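Local coordinates for Ras GTPase-activating-like protein IQGAP2 (Homo sapiens, PDB 5CJP) that probably acts as a scaffold that binds the Rho-family GTPases Cdc42 and Rac1 through a domain related to Ras GTPase-activating proteins, at residues K66-A71 and R203-V208. Sequence-based numbering, arbitrary orientation.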
ATOM      1  N   LYS E  66      -2.563  24.433 -19.131  1.00 41.59           N
ATOM      2  CA  LYS E  66      -2.242  24.785 -20.506  1.00 44.35           C
ATOM      3  C   LYS E  66      -2.500  23.598 -21.403  1.00 43.51           C
ATOM      4  O   LYS E  66      -2.868  23.762 -22.565  1.00 44.18           O
ATOM      5  CB  LYS E  66      -0.791  25.236 -20.612  1.00 49.04           C
ATOM      6  CG  LYS E  66      -0.492  26.400 -19.685  1.00 55.65           C
ATOM      7  CD  LYS E  66      -1.352  27.624 -20.016  1.00 59.72           C
ATOM      8  CE  LYS E  66      -0.996  28.196 -21.385  1.00 61.40           C
ATOM      9  NZ  LYS E  66      -1.572  29.555 -21.575  1.00 62.12           N
ATOM     10  N   LEU E  67      -2.324  22.396 -20.863  1.00 42.71           N
ATOM     11  CA  LEU E  67      -2.568  21.185 -21.638  1.00 41.11           C
ATOM     12  C   LEU E  67      -4.067  21.139 -21.929  1.00 41.05           C
ATOM     13  O   LEU E  67      -4.490  20.952 -23.067  1.00 41.25           O
ATOM     14  CB  LEU E  67      -2.145  19.956 -20.833  1.00 42.37           C
ATOM     15  CG  LEU E  67      -2.126  18.571 -21.478  1.00 36.70           C
ATOM     16  CD1 LEU E  67      -3.215  17.738 -20.900  1.00 32.84           C
ATOM     17  CD2 LEU E  67      -2.225  18.677 -22.984  1.00 37.94           C
ATOM     18  N   PHE E  68      -4.869  21.314 -20.887  1.00 40.59           N
ATOM     19  CA  PHE E  68      -6.324  21.317 -21.032  1.00 41.78           C
ATOM     20  C   PHE E  68      -6.759  22.353 -22.055  1.00 43.93           C
ATOM     21  O   PHE E  68      -7.557  22.058 -22.961  1.00 42.75           O
ATOM     22  CB  PHE E  68      -6.991  21.634 -19.694  1.00 39.50           C
ATOM     23  CG  PHE E  68      -7.009  20.481 -18.750  1.00 40.70           C
ATOM     24  CD1 PHE E  68      -7.243  20.687 -17.394  1.00 40.18           C
ATOM     25  CD2 PHE E  68      -6.818  19.174 -19.216  1.00 39.00           C
ATOM     26  CE1 PHE E  68      -7.290  19.601 -16.509  1.00 39.39           C
ATOM     27  CE2 PHE E  68      -6.864  18.091 -18.344  1.00 37.42           C
ATOM     28  CZ  PHE E  68      -7.101  18.300 -16.991  1.00 38.82           C
ATOM     29  N   LYS E  69      -6.224  23.564 -21.912  1.00 44.86           N
ATOM     30  CA  LYS E  69      -6.561  24.657 -22.811  1.00 46.51           C
ATOM     31  C   LYS E  69      -6.330  24.345 -24.286  1.00 45.73           C
ATOM     32  O   LYS E  69      -7.266  24.354 -25.096  1.00 43.23           O
ATOM     33  CB  LYS E  69      -5.765  25.908 -22.442  1.00 50.64           C
ATOM     34  CG  LYS E  69      -6.292  27.151 -23.128  1.00 53.25           C
ATOM     35  CD  LYS E  69      -5.371  28.340 -22.991  1.00 57.09           C
ATOM     36  CE  LYS E  69      -4.243  28.257 -24.002  1.00 60.44           C
ATOM     37  NZ  LYS E  69      -3.475  29.542 -24.099  1.00 61.87           N
ATOM     38  N   THR E  70      -5.086  24.070 -24.646  1.00 44.68           N
ATOM     39  CA  THR E  70      -4.783  23.802 -26.038  1.00 48.58           C
ATOM     40  C   THR E  70      -5.554  22.610 -26.597  1.00 46.17           C
ATOM     41  O   THR E  70      -5.923  22.608 -27.770  1.00 45.31           O
ATOM     42  CB  THR E  70      -3.294  23.562 -26.236  1.00 50.92           C
ATOM     43  OG1 THR E  70      -2.989  22.218 -25.863  1.00 57.38           O
ATOM     44  CG2 THR E  70      -2.491  24.509 -25.368  1.00 52.84           C
ATOM     45  N   ALA E  71      -5.800  21.608 -25.762  1.00 44.62           N
ATOM     46  CA  ALA E  71      -6.540  20.429 -26.200  1.00 44.22           C
ATOM     47  C   ALA E  71      -8.002  20.790 -26.433  1.00 44.24           C
ATOM     48  O   ALA E  71      -8.620  20.311 -27.382  1.00 44.37           O
ATOM     49  CB  ALA E  71      -6.429  19.296 -25.159  1.00 43.17           C
ATOM     50  N   ARG E 203     -12.992  26.871 -13.233  1.00 39.43           N
ATOM     51  CA  ARG E 203     -13.553  28.140 -13.682  1.00 43.07           C
ATOM     52  C   ARG E 203     -12.784  28.619 -14.891  1.00 44.12           C
ATOM     53  O   ARG E 203     -13.354  29.197 -15.822  1.00 43.21           O
ATOM     54  CB  ARG E 203     -13.478  29.217 -12.581  1.00 43.07           C
ATOM     55  CG  ARG E 203     -14.507  29.077 -11.471  1.00 41.30           C
ATOM     56  CD  ARG E 203     -14.464  30.245 -10.491  1.00 43.04           C
ATOM     57  NE  ARG E 203     -15.034  31.488 -11.018  1.00 40.72           N
ATOM     58  CZ  ARG E 203     -15.159  32.611 -10.310  1.00 38.39           C
ATOM     59  NH1 ARG E 203     -14.759  32.648  -9.052  1.00 37.97           N
ATOM     60  NH2 ARG E 203     -15.693  33.703 -10.847  1.00 37.88           N
ATOM     61  N   TYR E 204     -11.482  28.372 -14.878  1.00 45.13           N
ATOM     62  CA  TYR E 204     -10.644  28.813 -15.978  1.00 45.43           C
ATOM     63  C   TYR E 204     -10.960  28.085 -17.281  1.00 46.02           C
ATOM     64  O   TYR E 204     -11.010  28.700 -18.339  1.00 47.71           O
ATOM     65  CB  TYR E 204      -9.174  28.645 -15.618  1.00 44.56           C
ATOM     66  CG  TYR E 204      -8.261  28.942 -16.766  1.00 44.11           C
ATOM     67  CD1 TYR E 204      -8.250  30.203 -17.365  1.00 45.33           C
ATOM     68  CD2 TYR E 204      -7.453  27.946 -17.307  1.00 43.37           C
ATOM     69  CE1 TYR E 204      -7.455  30.464 -18.488  1.00 45.77           C
ATOM     70  CE2 TYR E 204      -6.660  28.191 -18.422  1.00 45.99           C
ATOM     71  CZ  TYR E 204      -6.667  29.448 -19.013  1.00 46.17           C
ATOM     72  OH  TYR E 204      -5.900  29.663 -20.135  1.00 46.06           O
ATOM     73  N   ILE E 205     -11.179  26.781 -17.208  1.00 45.06           N
ATOM     74  CA  ILE E 205     -11.489  26.042 -18.416  1.00 44.71           C
ATOM     75  C   ILE E 205     -12.862  26.455 -18.955  1.00 47.67           C
ATOM     76  O   ILE E 205     -13.080  26.477 -20.168  1.00 49.15           O
ATOM     77  CB  ILE E 205     -11.431  24.530 -18.166  1.00 41.35           C
ATOM     78  CG1 ILE E 205      -9.975  24.112 -17.914  1.00 38.75           C
ATOM     79  CG2 ILE E 205     -11.986  23.776 -19.356  1.00 39.08           C
ATOM     80  CD1 ILE E 205      -9.053  24.352 -19.056  1.00 72.65           C
ATOM     81  N   ALA E 206     -13.788  26.788 -18.061  1.00 49.06           N
ATOM     82  CA  ALA E 206     -15.107  27.237 -18.482  1.00 50.61           C
ATOM     83  C   ALA E 206     -14.873  28.521 -19.267  1.00 51.90           C
ATOM     84  O   ALA E 206     -15.493  28.755 -20.304  1.00 52.99           O
ATOM     85  CB  ALA E 206     -15.992  27.513 -17.278  1.00 50.03           C
ATOM     86  N   LYS E 207     -13.964  29.355 -18.771  1.00 51.81           N
ATOM     87  CA  LYS E 207     -13.628  30.599 -19.453  1.00 51.62           C
ATOM     88  C   LYS E 207     -13.036  30.295 -20.826  1.00 50.90           C
ATOM     89  O   LYS E 207     -13.494  30.818 -21.832  1.00 51.02           O
ATOM     90  CB  LYS E 207     -12.628  31.401 -18.628  1.00 49.94           C
ATOM     91  CG  LYS E 207     -12.084  32.614 -19.351  1.00 47.18           C
ATOM     92  CD  LYS E 207     -11.204  33.407 -18.417  1.00 47.11           C
ATOM     93  CE  LYS E 207     -10.350  34.383 -19.170  1.00 41.97           C
ATOM     94  NZ  LYS E 207      -9.545  35.141 -18.204  1.00 41.23           N
ATOM     95  N   VAL E 208     -12.013  29.448 -20.863  1.00 51.24           N
ATOM     96  CA  VAL E 208     -11.394  29.056 -22.125  1.00 50.09           C
ATOM     97  C   VAL E 208     -12.450  28.512 -23.069  1.00 51.79           C
ATOM     98  O   VAL E 208     -12.507  28.885 -24.236  1.00 54.96           O
ATOM     99  CB  VAL E 208     -10.362  27.942 -21.931  1.00 48.42           C
ATOM    100  CG1 VAL E 208     -10.097  27.246 -23.271  1.00 42.25           C
ATOM    101  CG2 VAL E 208      -9.083  28.519 -21.355  1.00 44.69           C
TER
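K69 lies across V208 and the phenol end of Y204, touching both with the carbons of its chain. Its CG sits 3.6 Å from V208 CG2 and 3.8 Å from V208 CG1, so the methylene rests against both methyls, the two side chains crossing at about a right angle. One carbon further on, CD comes 3.2 Å from Y204 OH, approaching the ring obliquely. CG of K69 stands anti to its backbone N (chi1 -167°), which heads the chain across to V208 and Y204; the bend at chi3 then carries the amine away from helix 200-216. Within that helix, V208 CG2 also lies over one face of the Y204 ring, offset toward its rim.

Next to this pair, I205 reaches out with CD1, which meets F68 CB at 3.5 Å. The F68 side chain also touches M96 and V97 of helix 92-102 and F33 of helix 25-34. The segments run nearly parallel, at 22° with axes 10.1 Å apart, and join two helices of the all-helical GAP-related domain.

Y204 OH hydrogen-bonds to E316, which also forms a salt bridge with K207, while K66 pairs with E318. Cutting K69 back to an alanine removes CG and CD, and would probably leave the V208 methyls and the hydroxyl end of Y204 without that part of their packing. The chemistry is thus that of a largely apolar seam: between the segments the joint rests mainly on van der Waals packing of carbon chains, with the hydroxyl of Y204 also touched by a K69 methylene, while that hydroxyl finds its polar partner in a glutamate beyond them.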